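Side-chain contacts in leucine aminopeptidase A1, chloroplastic (Solanum lycopersicum, PDB 5D8N), which removes N-terminal amino acids, preferably leucine, from peptides as a magnesium-dependent homohexameric aminopeptidase, and also has a chaperone role: residues A130-S134 and S135-N139; F284-P287 and T288-K292. The protein carries 1 engineered substitution. One frame throughout, in Å; residues are numbered along the deposited sequence. Where two conformers were deposited one is given.

In the fold
Contact 1 comes first along the chain, in the N-terminal domain, where helix 119-134 ends and the chain turns into strand 139-144 of the six-stranded sheet. Contact 2 follows in the catalytic domain, in the loop joining strands 278-284 and 293-305 of the eight-stranded sheet. Their centres lie about 43 Å apart and their nearest atoms about 32 Å; they share neither sheet nor domain. Both are turns leading into a strand and lie away from the catalytic metal-binding and active-site residues, though a bound magnesium ion lies about 5 Å from the side chain of Ser134 in contact 1. Contact 1 also borders a second subunit of the hexamer; contact 2 meets no other chain of it.

Contact 1: A130-S134 and S135-N139; sequences AAAKS and SQARN
Ala137 N donates to Ala132 O at 2.8 Å (N-H...O angle 153°), and one residue in at each end, Gln136 N reaches Lys133 O at 3.3 Å. Together they make a Schellman motif at the C-terminal end of helix 119-134, with Gln136, at a positive phi of 55°, as the C-prime residue. Beside this backbone pair, the methyl groups Ala132 CB and Ala137 CB meet at 3.9 Å, the apolar contact that goes with the motif. Ser135 turns its hydroxyl back along the helix: with chi1 at 65°, OG lies between its own backbone N and carbonyl carbon and donates to Ala131 O at 3.0 Å, tilted from the carbonyl plane. Ser135 N adds only weak bonds, to Ala131 O and Ala132 O. Beyond the turn, Asp45 takes the amides of Arg138 and Asn139, while Gln136 NE2 bonds Glu86 O of a second subunit. Three carbonyls near the end of the helix are thus served by the departing chain: a hydroxyl for Ala131 and the Schellman amides for Ala132 and Lys133, with the buried Ser135 hydroxyl satisfied in the same stroke.

Contact 2: F284-P287 and T288-K292; sequences FKTP and TKERK
Thr286 and Lys292 join the two limbs of a surface turn, a local polar contact in the loop between strands 278-284 and 293-305 of the catalytic domain's mixed sheet. Lys292 NZ donates to Thr286 OG1 at 2.8 Å and more weakly to Thr286 O at 3.2 Å, so the ammonium group leans on the hydroxyl and only weakly on the carbonyl. The lysine chain runs extended to CE and bends at its last torsion (chi4 -71°), which swings NZ onto the threonine. On the way, its CD and CE pass Lys285 CG, each at 3.9 Å, with the two lysine chains crossing at about a right angle. The same NZ forms a salt bridge with Glu290 OE2 at 2.7 Å, meeting it from above the carboxylate plane. The other oxygen, Glu290 OE1, accepts from Thr288 OG1 at 2.6 Å on its syn side, close to the plane. One water links Thr286 N to Lys292 NZ; another lies between the Thr286 and Thr288 hydroxyls. NZ thus has four acceptors for three hydrogens, and the weak carbonyl bond is probably the part-time one. Outside the turn, Glu290 OE2 also accepts from Arg346 N, tying the loop to the approach to strand 347-358. With two bonds fixing the carboxylate from within the loop, Glu290 probably stays ionised, and its charge would offset that of Lys292 while the ammonium group bridges both limbs.

Contact 1: A130-S134 and S135-N139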
# COMPACT_ATOMS: atom_id res chain seq x y z
N ALA A 130 -33.02 24.16 14.36
CA ALA A 130 -32.15 24.72 13.33
C ALA A 130 -32.71 26.05 12.83
O ALA A 130 -31.95 26.97 12.57
CB ALA A 130 -31.97 23.73 12.18
N ALA A 131 -34.02 26.14 12.64
CA ALA A 131 -34.62 27.36 12.14
C ALA A 131 -34.53 28.43 13.25
O ALA A 131 -34.31 29.60 12.99
CB ALA A 131 -36.06 27.12 11.74
N ALA A 132 -34.56 28.01 14.51
CA ALA A 132 -34.43 28.97 15.61
C ALA A 132 -33.02 29.57 15.66
O ALA A 132 -32.80 30.77 15.88
CB ALA A 132 -34.77 28.31 16.94
N LYS A 133 -32.05 28.69 15.46
CA LYS A 133 -30.67 29.09 15.48
C LYS A 133 -30.44 30.06 14.34
O LYS A 133 -29.82 31.08 14.52
CB LYS A 133 -29.79 27.85 15.33
CG LYS A 133 -28.31 28.13 15.45
CD LYS A 133 -27.51 26.83 15.50
CE LYS A 133 -26.00 27.03 15.47
NZ LYS A 133 -25.52 27.88 14.35
N SER A 134 -30.98 29.76 13.16
CA SER A 134 -30.69 30.58 11.99
C SER A 134 -31.44 31.91 11.99
O SER A 134 -31.10 32.80 11.22
CB SER A 134 -30.98 29.82 10.70
OG SER A 134 -32.38 29.71 10.53
N SER A 135 -32.38 32.10 12.92
CA SER A 135 -33.04 33.41 13.06
C SER A 135 -32.90 34.00 14.46
O SER A 135 -33.61 34.94 14.82
CB SER A 135 -34.52 33.27 12.72
OG SER A 135 -35.14 32.42 13.67
N GLN A 136 -32.00 33.44 15.27
CA GLN A 136 -31.78 33.92 16.63
C GLN A 136 -33.05 33.97 17.44
O GLN A 136 -33.22 34.82 18.30
CB GLN A 136 -31.06 35.27 16.63
CG GLN A 136 -29.64 35.11 16.10
CD GLN A 136 -28.74 36.29 16.33
OE1 GLN A 136 -27.95 36.31 17.28
NE2 GLN A 136 -28.65 37.14 15.33
N ALA A 137 -33.93 33.01 17.21
CA ALA A 137 -35.16 32.97 17.96
C ALA A 137 -34.94 32.64 19.45
O ALA A 137 -34.08 31.83 19.79
CB ALA A 137 -36.13 31.98 17.32
N ARG A 138 -35.75 33.26 20.32
CA ARG A 138 -35.74 33.03 21.76
C ARG A 138 -36.94 32.17 22.18
O ARG A 138 -36.81 31.30 23.06
CB ARG A 138 -35.74 34.34 22.56
CG ARG A 138 -34.67 35.37 22.20
N ASN A 139 -38.11 32.49 21.65
CA ASN A 139 -39.35 31.84 22.06
C ASN A 139 -40.01 31.23 20.85
O ASN A 139 -40.35 31.92 19.89
CB ASN A 139 -40.30 32.85 22.69
CG ASN A 139 -39.64 33.67 23.77
OD1 ASN A 139 -39.51 34.88 23.64
ND2 ASN A 139 -39.20 33.01 24.84

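Contact 2: F284-P287 and T288-K292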
# COMPACT_ATOMS: atom_id res chain seq x y z
N PHE A 284 -27.19 2.01 40.49
CA PHE A 284 -28.46 2.66 40.71
C PHE A 284 -29.42 1.70 41.37
O PHE A 284 -29.59 0.58 40.88
CB PHE A 284 -29.09 3.18 39.40
CG PHE A 284 -30.53 3.55 39.56
CD1 PHE A 284 -30.88 4.80 39.99
CD2 PHE A 284 -31.54 2.60 39.39
CE1 PHE A 284 -32.20 5.11 40.25
CE2 PHE A 284 -32.86 2.89 39.67
CZ PHE A 284 -33.19 4.15 40.10
N LYS A 285 -30.19 2.23 42.32
CA LYS A 285 -31.22 1.47 43.04
C LYS A 285 -32.05 2.47 43.86
O LYS A 285 -31.45 3.22 44.62
CB LYS A 285 -30.42 0.58 44.01
CG LYS A 285 -31.14 -0.44 44.87
CD LYS A 285 -30.17 -1.47 45.42
CE LYS A 285 -29.00 -0.93 46.25
NZ LYS A 285 -27.66 -1.01 45.58
N THR A 286 -33.38 2.47 43.78
CA THR A 286 -34.18 3.20 44.79
C THR A 286 -34.15 2.46 46.14
O THR A 286 -33.97 1.24 46.17
CB THR A 286 -35.65 3.41 44.40
OG1 THR A 286 -36.23 2.13 44.09
CG2 THR A 286 -35.79 4.33 43.21
N PRO A 287 -34.19 3.20 47.26
CA PRO A 287 -34.00 2.58 48.59
C PRO A 287 -35.14 1.62 49.01
O PRO A 287 -34.99 0.84 49.95
CB PRO A 287 -33.99 3.77 49.55
CG PRO A 287 -33.74 4.97 48.71
CD PRO A 287 -34.26 4.67 47.32
N THR A 288 -36.22 1.60 48.25
CA THR A 288 -37.37 0.78 48.59
C THR A 288 -37.05 -0.70 48.42
O THR A 288 -36.05 -1.05 47.79
CB THR A 288 -38.59 1.17 47.74
OG1 THR A 288 -38.29 1.06 46.35
CG2 THR A 288 -39.03 2.60 48.04
N LYS A 289 -37.88 -1.57 48.99
CA LYS A 289 -37.50 -2.96 49.22
C LYS A 289 -38.33 -3.98 48.43
O LYS A 289 -38.16 -5.18 48.62
CB LYS A 289 -37.51 -3.28 50.72
CG LYS A 289 -36.34 -2.72 51.50
CD LYS A 289 -36.52 -2.95 53.00
CE LYS A 289 -36.59 -4.42 53.35
NZ LYS A 289 -36.59 -4.69 54.82
N GLU A 290 -39.08 -3.54 47.43
CA GLU A 290 -39.63 -4.48 46.46
C GLU A 290 -38.52 -5.25 45.71
O GLU A 290 -37.34 -4.90 45.80
CB GLU A 290 -40.55 -3.74 45.48
CG GLU A 290 -39.87 -3.02 44.31
CD GLU A 290 -39.04 -1.79 44.69
OE1 GLU A 290 -39.05 -1.35 45.86
OE2 GLU A 290 -38.35 -1.24 43.81
N ARG A 291 -38.91 -6.35 45.06
CA ARG A 291 -38.01 -7.14 44.23
C ARG A 291 -37.49 -6.30 43.06
O ARG A 291 -38.26 -5.65 42.36
CB ARG A 291 -38.69 -8.41 43.67
CG ARG A 291 -38.22 -9.71 44.33
CD ARG A 291 -36.92 -10.25 43.75
NE ARG A 291 -37.09 -10.74 42.38
CZ ARG A 291 -36.15 -10.68 41.44
NH1 ARG A 291 -34.96 -10.14 41.69
NH2 ARG A 291 -36.42 -11.13 40.22
N LYS A 292 -36.17 -6.35 42.87
CA LYS A 292 -35.52 -5.64 41.77
C LYS A 292 -34.83 -6.61 40.82
O LYS A 292 -34.13 -7.53 41.24
CB LYS A 292 -34.56 -4.59 42.33
CG LYS A 292 -35.25 -3.54 43.19
CD LYS A 292 -34.25 -2.61 43.83
CE LYS A 292 -34.87 -1.68 44.87
NZ LYS A 292 -35.75 -0.61 44.28
O HOH W 1 -34.99 0.75 41.78
O HOH W 2 -38.97 3.03 44.47